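Local coordinates for protein phosphopantetheine adenylyltransferase (Archaeoglobus fulgidus, PDB 3DO8) that probably transfers an adenylyl group from ATP to 4'-phosphopantetheine, giving dephospho-CoA and pyrophosphate on the route to coenzyme A, at residues A[30-35]-A[71-76]; A[2-7]-A[85-90]; A[17-22]-A[89-94]; A[77-82]-A[101-106]. All coordinates share one frame; numbering follows the deposited sequence.

Contacts 2 and 3 form the buried heart of this set and share strand 89-92. Contact 2 sets that strand beside 3-7 with backbone hydrogen bonds, a methyl on a ring and a salt bridge, while contact 3 lays helix 14-27 over it with aliphatic side chains and no hydrogen bond at all. Contact 1 also pairs parallel strands of the same sheet but lies at its outer side, so its outer strand, 71-75, is only partly buried. Contact 4 is the most peripheral, its centre about 13 Å from the centre of the chain, and rests a loop on helix 97-110. Leu-90 of contact 2 and Ile-103 of contact 4 touch, joining sheet to helix.

Contact 1: A[30-35]-A[71-76]; sequences DITIGV and EIVKIT
Ile-75 lays its delta methyl over the backbone of Gly-34, CD1 lying 3.4 Å from Gly-34 C, in the space where a beta carbon on that residue would have stood. On the same face as Val-73, Thr-32 turns two different groups to segment 71-76. With chi1 at -57°, its methyl lies anti to the backbone N and its hydroxyl beside that N. The methyl CG2 crosses Val-73 at about a right angle, 3.5 Å from Val-73 CG1, and the hydroxyl OG1 donates to Glu-71 OE1 at 2.7 Å, reaching the carboxylate from above its plane. With a valine in place of Thr-32, Glu-71 OE1 would probably lose its hydroxyl partner and the exposed carboxylate would be freer to swing.

The other face is aliphatic: Val-35 CG2 meets Ile-72 CG2 at 3.8 Å, and Ile-72 CD1 folds back to Ile-33 CB. Helix 51-66 covers Ile-33 and Val-35 there. Between the faces, the backbones alternate as donor and acceptor: Ile-33 N to Glu-71 O (3.0 Å), Val-73 N to Ile-33 O, Val-35 N to Val-73 O, and Ile-75 N to Val-35 O (2.9 Å). Where the strands diverge, one water bridges Ile-31 O and Glu-71 N. Neighbouring parallel strands joined through intervening helices make a beta-alpha-beta crossover, here at the edge of the Rossmann-like sheet of the nucleotidyltransferase fold.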
loop_
_atom_site.group_PDB
_atom_site.type_symbol
_atom_site.label_atom_id
_atom_site.label_comp_id
_atom_site.label_asym_id
_atom_site.label_seq_id
_atom_site.Cartn_x
_atom_site.Cartn_y
_atom_site.Cartn_z
ATOM N N ASP A 30 -14.964 -2.831 -4.862
ATOM C CA ASP A 30 -14.648 -2.182 -6.140
ATOM C C ASP A 30 -13.221 -2.549 -6.489
ATOM O O ASP A 30 -12.392 -1.693 -6.778
ATOM C CB ASP A 30 -14.795 -0.654 -5.983
ATOM C CG ASP A 30 -14.979 0.098 -7.312
ATOM O OD1 ASP A 30 -14.896 -0.517 -8.395
ATOM O OD2 ASP A 30 -15.201 1.350 -7.243
ATOM N N ILE A 31 -12.933 -3.823 -6.421
ATOM C CA ILE A 31 -11.617 -4.363 -6.768
ATOM C C ILE A 31 -11.837 -5.395 -7.856
ATOM O O ILE A 31 -12.907 -6.002 -7.958
ATOM C CB ILE A 31 -10.911 -5.020 -5.584
ATOM C CG1 ILE A 31 -11.633 -6.288 -5.089
ATOM C CG2 ILE A 31 -10.781 -4.028 -4.417
ATOM C CD1 ILE A 31 -10.804 -7.020 -4.065
ATOM N N THR A 32 -10.799 -5.566 -8.651
ATOM C CA THR A 32 -10.717 -6.635 -9.625
ATOM C C THR A 32 -9.456 -7.378 -9.356
ATOM O O THR A 32 -8.374 -6.759 -9.302
ATOM C CB THR A 32 -10.717 -6.090 -11.059
ATOM O OG1 THR A 32 -11.897 -5.301 -11.252
ATOM C CG2 THR A 32 -10.729 -7.181 -12.045
ATOM N N ILE A 33 -9.586 -8.696 -9.139
ATOM C CA ILE A 33 -8.449 -9.556 -8.948
ATOM C C ILE A 33 -8.206 -10.338 -10.243
ATOM O O ILE A 33 -9.054 -11.133 -10.657
ATOM C CB ILE A 33 -8.635 -10.563 -7.771
ATOM C CG1 ILE A 33 -8.976 -9.815 -6.466
ATOM C CG2 ILE A 33 -7.372 -11.392 -7.625
ATOM C CD1 ILE A 33 -9.099 -10.742 -5.254
ATOM N N GLY A 34 -7.063 -10.095 -10.868
ATOM C CA GLY A 34 -6.658 -10.836 -12.037
ATOM C C GLY A 34 -5.952 -12.094 -11.592
ATOM O O GLY A 34 -5.081 -12.045 -10.701
ATOM N N VAL A 35 -6.318 -13.215 -12.214
ATOM C CA VAL A 35 -5.628 -14.478 -11.989
ATOM C C VAL A 35 -5.065 -14.940 -13.345
ATOM O O VAL A 35 -5.791 -14.993 -14.353
ATOM C CB VAL A 35 -6.598 -15.495 -11.361
ATOM C CG1 VAL A 35 -5.941 -16.888 -11.291
ATOM C CG2 VAL A 35 -7.064 -14.971 -9.978
ATOM N N GLU A 71 -14.684 -10.052 -7.792
ATOM C CA GLU A 71 -14.606 -10.169 -9.238
ATOM C C GLU A 71 -13.220 -10.720 -9.605
ATOM O O GLU A 71 -12.197 -10.088 -9.284
ATOM C CB GLU A 71 -14.805 -8.803 -9.943
ATOM C CG GLU A 71 -14.663 -8.889 -11.491
ATOM C CD GLU A 71 -14.689 -7.564 -12.250
ATOM O OE1 GLU A 71 -14.334 -6.488 -11.685
ATOM O OE2 GLU A 71 -15.043 -7.632 -13.468
ATOM N N ILE A 72 -13.207 -11.844 -10.324
ATOM C CA ILE A 72 -11.994 -12.443 -10.882
ATOM C C ILE A 72 -11.999 -12.267 -12.393
ATOM O O ILE A 72 -12.985 -12.599 -13.074
ATOM C CB ILE A 72 -11.881 -14.003 -10.645
ATOM C CG1 ILE A 72 -11.908 -14.351 -9.160
ATOM C CG2 ILE A 72 -10.610 -14.591 -11.297
ATOM C CD1 ILE A 72 -10.922 -13.709 -8.398
ATOM N N VAL A 73 -10.883 -11.829 -12.919
ATOM C CA VAL A 73 -10.715 -11.764 -14.369
ATOM C C VAL A 73 -9.472 -12.573 -14.746
ATOM O O VAL A 73 -8.466 -12.556 -14.026
ATOM C CB VAL A 73 -10.636 -10.298 -14.843
ATOM C CG1 VAL A 73 -11.894 -9.512 -14.414
ATOM C CG2 VAL A 73 -9.444 -9.640 -14.292
ATOM N N LYS A 74 -9.551 -13.357 -15.816
ATOM C CA LYS A 74 -8.376 -14.063 -16.297
ATOM C C LYS A 74 -7.426 -13.080 -16.956
ATOM O O LYS A 74 -7.835 -12.282 -17.838
ATOM C CB LYS A 74 -8.761 -15.154 -17.305
ATOM C CG LYS A 74 -7.629 -16.019 -17.735
ATOM C CD LYS A 74 -8.056 -17.037 -18.801
ATOM C CE LYS A 74 -9.004 -18.101 -18.266
ATOM N NZ LYS A 74 -9.352 -19.176 -19.290
ATOM N N ILE A 75 -6.170 -13.141 -16.534
ATOM C CA ILE A 75 -5.084 -12.359 -17.142
ATOM C C ILE A 75 -4.492 -13.204 -18.274
ATOM O O ILE A 75 -4.014 -14.308 -18.044
ATOM C CB ILE A 75 -3.991 -12.009 -16.102
ATOM C CG1 ILE A 75 -4.532 -11.129 -14.979
ATOM C CG2 ILE A 75 -2.825 -11.283 -16.756
ATOM C CD1 ILE A 75 -3.588 -11.018 -13.755
ATOM N N THR A 76 -4.579 -12.694 -19.503
ATOM C CA THR A 76 -4.100 -13.401 -20.697
ATOM C C THR A 76 -3.002 -12.628 -21.457
ATOM O O THR A 76 -2.540 -13.047 -22.520
ATOM C CB THR A 76 -5.293 -13.676 -21.617
ATOM O OG1 THR A 76 -5.865 -12.423 -22.013
ATOM C CG2 THR A 76 -6.348 -14.532 -20.852
HETATM O O HOH W 1 -14.612 -7.539 -6.295
#

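Contact 2: A[2-7]-A[85-90]; sequences KVALGG and VDFEYL
Ala-4 points its methyl almost straight down on the ring of Phe-87: CB is 3.5 Å from the Phe-87 ring centroid and only 7° off the ring normal, a CH-pi contact. Val-85 CG1 lies against the opposite face of that ring, displaced toward the rim, so the phenyl is held between two aliphatic groups. The same Ala-4 CB also meets Leu-90 CD1 at 3.7 Å. Lys-2 and Glu-88 are arranged quite differently, side by side and heading the same way. The lysine runs extended to CE and then bends at chi4 (94°), which brings NZ within 3.2 Å of Glu-88 OE1 in a salt bridge made from above the carboxylate plane. The other oxygen, Glu-88 OE2, pairs with Lys-18 of the second subunit, and Tyr-89 OH bonds to Asp-21 of that subunit, so this end of the sheet also serves the dimer. Val-3 CG2 comes to the edge of the Tyr-89 ring.

Two donors grip one carbonyl: Lys-2 O accepts from Tyr-89 N at 3.1 Å and, through a more bent bond, from Glu-88 N at 2.9 Å. Ala-4 N then donates to Tyr-89 O (2.9 Å), setting the parallel register. In the fold, strand 3-7 runs between strands 31-36 and 89-92; helix 14-27 packs on Val-3, helix 97-110 on Leu-90, and strand 116-121 touches Tyr-89.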
loop_
_atom_site.group_PDB
_atom_site.type_symbol
_atom_site.label_atom_id
_atom_site.label_comp_id
_atom_site.label_asym_id
_atom_site.label_seq_id
_atom_site.Cartn_x
_atom_site.Cartn_y
_atom_site.Cartn_z
ATOM N N LYS A 2 -11.895 0.710 -8.750
ATOM C CA LYS A 2 -11.122 1.437 -7.816
ATOM C C LYS A 2 -9.708 0.797 -7.791
ATOM O O LYS A 2 -8.725 1.527 -7.923
ATOM C CB LYS A 2 -11.751 1.549 -6.403
ATOM C CG LYS A 2 -11.189 2.700 -5.613
ATOM C CD LYS A 2 -11.990 2.975 -4.355
ATOM C CE LYS A 2 -11.319 3.997 -3.475
ATOM N NZ LYS A 2 -11.832 5.353 -3.744
ATOM N N VAL A 3 -9.605 -0.538 -7.625
ATOM C CA VAL A 3 -8.288 -1.152 -7.321
ATOM C C VAL A 3 -8.023 -2.401 -8.180
ATOM O O VAL A 3 -8.881 -3.293 -8.259
ATOM C CB VAL A 3 -8.178 -1.572 -5.839
ATOM C CG1 VAL A 3 -6.783 -2.142 -5.562
ATOM C CG2 VAL A 3 -8.513 -0.421 -4.907
ATOM N N ALA A 4 -6.841 -2.449 -8.804
ATOM C CA ALA A 4 -6.300 -3.595 -9.534
ATOM C C ALA A 4 -5.279 -4.369 -8.711
ATOM O O ALA A 4 -4.467 -3.772 -8.046
ATOM C CB ALA A 4 -5.633 -3.141 -10.780
ATOM N N LEU A 5 -5.385 -5.690 -8.754
ATOM C CA LEU A 5 -4.463 -6.617 -8.138
ATOM C C LEU A 5 -4.403 -7.819 -9.063
ATOM O O LEU A 5 -5.408 -8.250 -9.551
ATOM C CB LEU A 5 -5.018 -7.100 -6.774
ATOM C CG LEU A 5 -4.336 -8.255 -6.079
ATOM C CD1 LEU A 5 -2.878 -7.927 -5.761
ATOM C CD2 LEU A 5 -5.091 -8.590 -4.847
ATOM N N GLY A 6 -3.228 -8.383 -9.258
ATOM C CA GLY A 6 -3.078 -9.562 -10.095
ATOM C C GLY A 6 -2.080 -10.551 -9.559
ATOM O O GLY A 6 -1.248 -10.207 -8.730
ATOM N N GLY A 7 -2.187 -11.789 -10.023
ATOM C CA GLY A 7 -1.260 -12.820 -9.608
ATOM C C GLY A 7 -1.592 -14.177 -10.184
ATOM O O GLY A 7 -2.582 -14.352 -10.881
ATOM N N VAL A 85 -8.789 -0.152 -18.645
ATOM C CA VAL A 85 -9.627 0.276 -17.526
ATOM C C VAL A 85 -8.901 1.308 -16.706
ATOM O O VAL A 85 -7.666 1.213 -16.510
ATOM C CB VAL A 85 -9.992 -0.933 -16.630
ATOM C CG1 VAL A 85 -10.808 -0.494 -15.360
ATOM C CG2 VAL A 85 -10.709 -2.004 -17.426
ATOM N N ASP A 86 -9.650 2.274 -16.178
ATOM C CA ASP A 86 -9.088 3.279 -15.313
ATOM C C ASP A 86 -9.237 2.727 -13.900
ATOM O O ASP A 86 -10.370 2.388 -13.450
ATOM C CB ASP A 86 -9.749 4.654 -15.449
ATOM C CG ASP A 86 -9.438 5.345 -16.784
ATOM O OD1 ASP A 86 -8.388 5.070 -17.403
ATOM O OD2 ASP A 86 -10.255 6.194 -17.220
ATOM N N PHE A 87 -8.100 2.505 -13.274
ATOM C CA PHE A 87 -8.001 2.121 -11.876
ATOM C C PHE A 87 -7.422 3.293 -11.099
ATOM O O PHE A 87 -6.557 4.027 -11.607
ATOM C CB PHE A 87 -7.051 0.914 -11.706
ATOM C CG PHE A 87 -7.560 -0.351 -12.309
ATOM C CD1 PHE A 87 -8.520 -1.107 -11.655
ATOM C CD2 PHE A 87 -7.053 -0.819 -13.520
ATOM C CE1 PHE A 87 -9.002 -2.276 -12.213
ATOM C CE2 PHE A 87 -7.518 -1.999 -14.078
ATOM C CZ PHE A 87 -8.502 -2.729 -13.424
ATOM N N GLU A 88 -7.872 3.453 -9.864
ATOM C CA GLU A 88 -7.271 4.446 -8.981
ATOM C C GLU A 88 -5.931 3.965 -8.379
ATOM O O GLU A 88 -4.970 4.727 -8.313
ATOM C CB GLU A 88 -8.238 4.817 -7.863
ATOM C CG GLU A 88 -7.751 5.938 -6.993
ATOM C CD GLU A 88 -8.861 6.523 -6.094
ATOM O OE1 GLU A 88 -10.060 6.184 -6.294
ATOM O OE2 GLU A 88 -8.538 7.316 -5.184
ATOM N N TYR A 89 -5.897 2.709 -7.933
ATOM C CA TYR A 89 -4.730 2.113 -7.286
ATOM C C TYR A 89 -4.434 0.772 -7.976
ATOM O O TYR A 89 -5.358 0.049 -8.363
ATOM C CB TYR A 89 -5.025 1.827 -5.798
ATOM C CG TYR A 89 -5.149 3.073 -4.944
ATOM C CD1 TYR A 89 -4.061 3.903 -4.744
ATOM C CD2 TYR A 89 -6.358 3.415 -4.340
ATOM C CE1 TYR A 89 -4.149 5.020 -3.957
ATOM C CE2 TYR A 89 -6.466 4.563 -3.564
ATOM C CZ TYR A 89 -5.342 5.358 -3.374
ATOM O OH TYR A 89 -5.361 6.514 -2.593
ATOM N N LEU A 90 -3.149 0.451 -8.041
ATOM C CA LEU A 90 -2.658 -0.836 -8.493
ATOM C C LEU A 90 -1.761 -1.357 -7.383
ATOM O O LEU A 90 -0.725 -0.744 -7.067
ATOM C CB LEU A 90 -1.852 -0.671 -9.782
ATOM C CG LEU A 90 -1.099 -1.891 -10.375
ATOM C CD1 LEU A 90 -1.938 -3.170 -10.514
ATOM C CD2 LEU A 90 -0.405 -1.484 -11.721
#

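Contact 3: A[17-22]-A[89-94]; sequences KKLIDV and YLVVSP
Leu-19 and Val-22, from helix 14-27, close over Val-91 in a helix-on-sheet layer of the Rossmann-like nucleotidyltransferase fold. The helix segment runs nearly antiparallel to strand 89-92, at 163° between directions, with axes 8.6 Å apart at their closest. The first shell is entirely van der Waals, and no hydrogen bond crosses it.

Val-91 divides its two methyls between neighbouring parts of the helix. CG1, anti to the backbone N (chi1 173°), faces the helix backbone, 3.8 Å from Leu-19 O; CG2, beside that N, approaches Val-22 CG1 at 4.2 Å, the two valines crossing at a slant. Leu-19 works in a different way. Its CD2 brushes Val-91 CG1 at 4.2 Å, and the branch reaches on along the strand toward the C-terminal end, where one methyl touches backbone and the other touches a side chain: CD1 lies 4.1 Å from Ser-93 CB. Val-92 turns its own side chain away, so the leucine meets its carbonyl group instead.

Further out, Leu-5 of strand 3-7 and Val-120 of strand 116-121 pack on Leu-19, which fixes the leucine over the sheet from both neighbouring strands. Thr-96 OG1 takes the bond from Ser-93 N and so helps shape the chain as it leaves the strand. On the helix, Asp-21 is held by Lys-25, by Tyr-66 and by Tyr-89 of the second subunit, whose side chain also packs on Val-22. Within the helix, Val-22 N donates to Lys-18 O at 3.0 Å. Between the leucine's contacts on Val-91 and on Ser-93, Leu-19 CD2 stands 3.7 Å from Val-92 O.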
loop_
_atom_site.group_PDB
_atom_site.type_symbol
_atom_site.label_atom_id
_atom_site.label_comp_id
_atom_site.label_asym_id
_atom_site.label_seq_id
_atom_site.Cartn_x
_atom_site.Cartn_y
_atom_site.Cartn_z
ATOM N N LYS A 17 -1.987 -12.884 0.782
ATOM C CA LYS A 17 -2.979 -12.424 1.730
ATOM C C LYS A 17 -2.757 -10.973 2.159
ATOM O O LYS A 17 -3.731 -10.214 2.340
ATOM C CB LYS A 17 -3.099 -13.389 2.886
ATOM C CG LYS A 17 -3.515 -14.780 2.392
ATOM C CD LYS A 17 -3.560 -15.802 3.522
ATOM C CE LYS A 17 -3.879 -17.191 3.019
ATOM N NZ LYS A 17 -3.897 -18.242 4.102
ATOM N N LYS A 18 -1.496 -10.548 2.253
ATOM C CA LYS A 18 -1.231 -9.140 2.551
ATOM C C LYS A 18 -1.681 -8.255 1.400
ATOM O O LYS A 18 -2.294 -7.204 1.611
ATOM C CB LYS A 18 0.230 -8.904 2.866
ATOM C CG LYS A 18 0.700 -9.561 4.155
ATOM C CD LYS A 18 2.208 -9.473 4.356
ATOM C CE LYS A 18 2.582 -9.833 5.803
ATOM N NZ LYS A 18 4.050 -9.696 5.970
ATOM N N LEU A 19 -1.369 -8.670 0.181
ATOM C CA LEU A 19 -1.781 -7.904 -0.992
ATOM C C LEU A 19 -3.308 -7.754 -1.023
ATOM O O LEU A 19 -3.847 -6.679 -1.309
ATOM C CB LEU A 19 -1.337 -8.600 -2.273
ATOM C CG LEU A 19 0.140 -8.739 -2.591
ATOM C CD1 LEU A 19 0.339 -9.174 -4.072
ATOM C CD2 LEU A 19 0.864 -7.449 -2.276
ATOM N N ILE A 20 -3.989 -8.869 -0.796
ATOM C CA ILE A 20 -5.440 -8.896 -0.840
ATOM C C ILE A 20 -6.012 -7.981 0.246
ATOM O O ILE A 20 -6.994 -7.237 0.000
ATOM C CB ILE A 20 -5.982 -10.357 -0.702
ATOM C CG1 ILE A 20 -5.705 -11.131 -1.988
ATOM C CG2 ILE A 20 -7.477 -10.392 -0.383
ATOM C CD1 ILE A 20 -5.795 -12.650 -1.880
ATOM N N ASP A 21 -5.416 -8.013 1.448
ATOM C CA ASP A 21 -5.920 -7.181 2.557
ATOM C C ASP A 21 -5.805 -5.707 2.171
ATOM O O ASP A 21 -6.708 -4.921 2.380
ATOM C CB ASP A 21 -5.117 -7.417 3.835
ATOM C CG ASP A 21 -5.766 -6.785 5.055
ATOM O OD1 ASP A 21 -6.928 -7.155 5.354
ATOM O OD2 ASP A 21 -5.101 -5.921 5.717
ATOM N N VAL A 22 -4.647 -5.327 1.662
ATOM C CA VAL A 22 -4.420 -3.922 1.288
ATOM C C VAL A 22 -5.423 -3.541 0.176
ATOM O O VAL A 22 -6.067 -2.511 0.245
ATOM C CB VAL A 22 -2.933 -3.657 0.865
ATOM C CG1 VAL A 22 -2.787 -2.303 0.179
ATOM C CG2 VAL A 22 -1.993 -3.821 2.060
ATOM N N TYR A 89 -5.897 2.709 -7.933
ATOM C CA TYR A 89 -4.730 2.113 -7.286
ATOM C C TYR A 89 -4.434 0.772 -7.976
ATOM O O TYR A 89 -5.358 0.049 -8.363
ATOM C CB TYR A 89 -5.025 1.827 -5.798
ATOM C CG TYR A 89 -5.149 3.073 -4.944
ATOM C CD1 TYR A 89 -4.061 3.903 -4.744
ATOM C CD2 TYR A 89 -6.358 3.415 -4.340
ATOM C CE1 TYR A 89 -4.149 5.020 -3.957
ATOM C CE2 TYR A 89 -6.466 4.563 -3.564
ATOM C CZ TYR A 89 -5.342 5.358 -3.374
ATOM O OH TYR A 89 -5.361 6.514 -2.593
ATOM N N LEU A 90 -3.149 0.451 -8.041
ATOM C CA LEU A 90 -2.658 -0.836 -8.493
ATOM C C LEU A 90 -1.761 -1.357 -7.383
ATOM O O LEU A 90 -0.725 -0.744 -7.067
ATOM C CB LEU A 90 -1.852 -0.671 -9.782
ATOM C CG LEU A 90 -1.099 -1.891 -10.375
ATOM C CD1 LEU A 90 -1.938 -3.170 -10.514
ATOM C CD2 LEU A 90 -0.405 -1.484 -11.721
ATOM N N VAL A 91 -2.196 -2.440 -6.756
ATOM C CA VAL A 91 -1.537 -3.019 -5.600
ATOM C C VAL A 91 -0.636 -4.147 -6.095
ATOM O O VAL A 91 -1.111 -5.068 -6.765
ATOM C CB VAL A 91 -2.538 -3.570 -4.551
ATOM C CG1 VAL A 91 -1.755 -4.338 -3.440
ATOM C CG2 VAL A 91 -3.347 -2.415 -3.979
ATOM N N VAL A 92 0.653 -4.041 -5.760
ATOM C CA VAL A 92 1.683 -4.943 -6.258
ATOM C C VAL A 92 2.661 -5.344 -5.159
ATOM O O VAL A 92 2.688 -4.762 -4.113
ATOM C CB VAL A 92 2.465 -4.306 -7.451
ATOM C CG1 VAL A 92 1.513 -4.122 -8.610
ATOM C CG2 VAL A 92 3.127 -3.020 -7.062
ATOM N N SER A 93 3.422 -6.393 -5.429
ATOM C CA SER A 93 4.463 -6.874 -4.544
ATOM C C SER A 93 5.801 -6.505 -5.155
ATOM O O SER A 93 5.855 -5.955 -6.252
ATOM C CB SER A 93 4.368 -8.381 -4.430
ATOM O OG SER A 93 4.819 -8.993 -5.609
ATOM N N PRO A 94 6.903 -6.797 -4.458
ATOM C CA PRO A 94 8.206 -6.532 -5.090
ATOM C C PRO A 94 8.410 -7.280 -6.395
ATOM O O PRO A 94 9.098 -6.764 -7.283
ATOM C CB PRO A 94 9.213 -6.980 -4.011
ATOM C CG PRO A 94 8.446 -6.817 -2.713
ATOM C CD PRO A 94 7.036 -7.250 -3.053
#

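Contact 4: A[77-82]-A[101-106]; sequences NPYGKT and LKINQK
Thr-82 and Ile-103 make the tight, buried part of this contact. Their side chains cross at about a right angle, and the isoleucine wraps the threonine oxygen: OG1 of Thr-82 is 3.4 Å from both CG1 and CD1 of Ile-103, and 3.5 Å from its CG2. That oxygen is not stranded among carbons, because it donates to Tyr-79 O at 2.6 Å, in the carbonyl plane and on a lone pair. Thr-82 N shares the same acceptor. A chi1 of 64° puts OG1 between the backbone N and the carbonyl carbon, where it can reach back across the turn.

Toward solvent the contact opens out onto long lysine chains. The Tyr-79 side chain slides past Ile-103 in the opposite direction, with CD1 3.7 Å from Ile-103 CG1, and its hydroxyl ends among the stems of two lysines: OH is 3.3 Å from Lys-106 CG and 3.7 Å from Lys-102 CG. Lys-106 carries its charge onward to Glu-109, within its own helix. An alanine at Tyr-79 is likely to uncover the lysine stems and one flank of Ile-103, opening a gap between loop and helix.

The loop's polar groups are spent largely on its own shape. Asn-77 OD1 accepts from Tyr-79 N at 2.8 Å in an Asx turn, a type I turn spans Asn-77 to Gly-80, and a type II' turn follows from Tyr-79 to Thr-82. No hydrogen bond joins 77-82 to 101-106, although Arg-107, one residue on in the helix, bonds to Thr-82 O; the chemistry implies a loop shaped mostly by its own bonds and seated on this part of the helix by van der Waals contact.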
loop_
_atom_site.group_PDB
_atom_site.type_symbol
_atom_site.label_atom_id
_atom_site.label_comp_id
_atom_site.label_asym_id
_atom_site.label_seq_id
_atom_site.Cartn_x
_atom_site.Cartn_y
_atom_site.Cartn_z
ATOM N N ASN A 77 -2.568 -11.508 -20.896
ATOM C CA ASN A 77 -1.397 -10.803 -21.383
ATOM C C ASN A 77 -0.773 -10.111 -20.176
ATOM O O ASN A 77 -1.415 -10.010 -19.117
ATOM C CB ASN A 77 -1.818 -9.829 -22.501
ATOM C CG ASN A 77 -2.472 -8.571 -21.959
ATOM O OD1 ASN A 77 -1.784 -7.679 -21.494
ATOM N ND2 ASN A 77 -3.801 -8.482 -22.040
ATOM N N PRO A 78 0.479 -9.637 -20.311
ATOM C CA PRO A 78 1.195 -9.076 -19.151
ATOM C C PRO A 78 0.498 -7.909 -18.440
ATOM O O PRO A 78 0.712 -7.672 -17.247
ATOM C CB PRO A 78 2.504 -8.581 -19.754
ATOM C CG PRO A 78 2.702 -9.374 -20.961
ATOM C CD PRO A 78 1.321 -9.669 -21.523
ATOM N N TYR A 79 -0.302 -7.160 -19.178
ATOM C CA TYR A 79 -0.966 -5.995 -18.642
ATOM C C TYR A 79 -2.335 -6.262 -18.083
ATOM O O TYR A 79 -2.905 -5.385 -17.417
ATOM C CB TYR A 79 -1.159 -4.949 -19.737
ATOM C CG TYR A 79 0.130 -4.431 -20.271
ATOM C CD1 TYR A 79 0.702 -3.278 -19.754
ATOM C CD2 TYR A 79 0.800 -5.096 -21.285
ATOM C CE1 TYR A 79 1.891 -2.819 -20.244
ATOM C CE2 TYR A 79 1.991 -4.642 -21.768
ATOM C CZ TYR A 79 2.542 -3.500 -21.248
ATOM O OH TYR A 79 3.724 -3.030 -21.775
ATOM N N GLY A 80 -2.898 -7.423 -18.394
ATOM C CA GLY A 80 -4.317 -7.662 -18.107
ATOM C C GLY A 80 -5.128 -6.558 -18.724
ATOM O O GLY A 80 -4.935 -6.228 -19.900
ATOM N N LYS A 81 -6.011 -5.968 -17.922
ATOM C CA LYS A 81 -6.863 -4.873 -18.365
ATOM C C LYS A 81 -6.317 -3.482 -18.019
ATOM O O LYS A 81 -6.991 -2.476 -18.208
ATOM C CB LYS A 81 -8.253 -4.982 -17.730
ATOM C CG LYS A 81 -9.077 -6.219 -18.078
ATOM C CD LYS A 81 -10.491 -6.042 -17.487
ATOM C CE LYS A 81 -10.518 -6.043 -15.906
ATOM N NZ LYS A 81 -11.597 -5.149 -15.300
ATOM N N THR A 82 -5.099 -3.419 -17.508
ATOM C CA THR A 82 -4.631 -2.181 -16.907
ATOM C C THR A 82 -4.233 -1.090 -17.892
ATOM O O THR A 82 -3.948 0.004 -17.477
ATOM C CB THR A 82 -3.432 -2.426 -15.971
ATOM O OG1 THR A 82 -2.347 -2.917 -16.750
ATOM C CG2 THR A 82 -3.793 -3.387 -14.820
ATOM N N LEU A 101 5.427 -0.261 -12.982
ATOM C CA LEU A 101 6.043 0.920 -13.587
ATOM C C LEU A 101 5.866 0.905 -15.107
ATOM O O LEU A 101 5.581 1.935 -15.711
ATOM C CB LEU A 101 7.517 1.013 -13.243
ATOM C CG LEU A 101 7.804 1.196 -11.738
ATOM C CD1 LEU A 101 9.326 1.060 -11.530
ATOM C CD2 LEU A 101 7.249 2.509 -11.188
ATOM N N LYS A 102 6.006 -0.270 -15.696
ATOM C CA LYS A 102 5.811 -0.458 -17.155
ATOM C C LYS A 102 4.362 -0.130 -17.583
ATOM O O LYS A 102 4.120 0.519 -18.629
ATOM C CB LYS A 102 6.218 -1.876 -17.587
ATOM C CG LYS A 102 6.059 -2.184 -19.054
ATOM C CD LYS A 102 7.019 -1.408 -19.879
ATOM C CE LYS A 102 7.246 -2.072 -21.235
ATOM N NZ LYS A 102 8.294 -1.338 -21.984
ATOM N N ILE A 103 3.421 -0.607 -16.784
ATOM C CA ILE A 103 2.002 -0.290 -16.981
ATOM C C ILE A 103 1.790 1.241 -17.077
ATOM O O ILE A 103 1.159 1.728 -18.010
ATOM C CB ILE A 103 1.112 -0.948 -15.919
ATOM C CG1 ILE A 103 1.011 -2.481 -16.159
ATOM C CG2 ILE A 103 -0.267 -0.298 -15.895
ATOM C CD1 ILE A 103 0.541 -3.333 -14.960
ATOM N N ASN A 104 2.344 2.003 -16.129
ATOM C CA ASN A 104 2.161 3.453 -16.157
ATOM C C ASN A 104 2.883 4.091 -17.343
ATOM O O ASN A 104 2.376 5.037 -17.933
ATOM C CB ASN A 104 2.587 4.115 -14.844
ATOM C CG ASN A 104 1.461 4.154 -13.840
ATOM O OD1 ASN A 104 0.268 4.021 -14.233
ATOM N ND2 ASN A 104 1.787 4.378 -12.572
ATOM N N GLN A 105 4.035 3.532 -17.729
ATOM C CA GLN A 105 4.783 4.070 -18.888
ATOM C C GLN A 105 3.937 3.936 -20.140
ATOM O O GLN A 105 3.770 4.911 -20.912
ATOM C CB GLN A 105 6.117 3.361 -19.067
ATOM C CG GLN A 105 7.114 3.755 -18.034
ATOM C CD GLN A 105 8.336 2.867 -17.992
ATOM O OE1 GLN A 105 8.470 1.915 -18.771
ATOM N NE2 GLN A 105 9.246 3.176 -17.071
ATOM N N LYS A 106 3.340 2.748 -20.301
ATOM C CA LYS A 106 2.488 2.497 -21.468
ATOM C C LYS A 106 1.192 3.295 -21.421
ATOM O O LYS A 106 0.707 3.758 -22.454
ATOM C CB LYS A 106 2.181 1.014 -21.655
ATOM C CG LYS A 106 3.361 0.220 -22.082
ATOM C CD LYS A 106 3.668 0.522 -23.531
ATOM C CE LYS A 106 4.944 -0.050 -23.948
ATOM N NZ LYS A 106 5.235 0.466 -25.317
#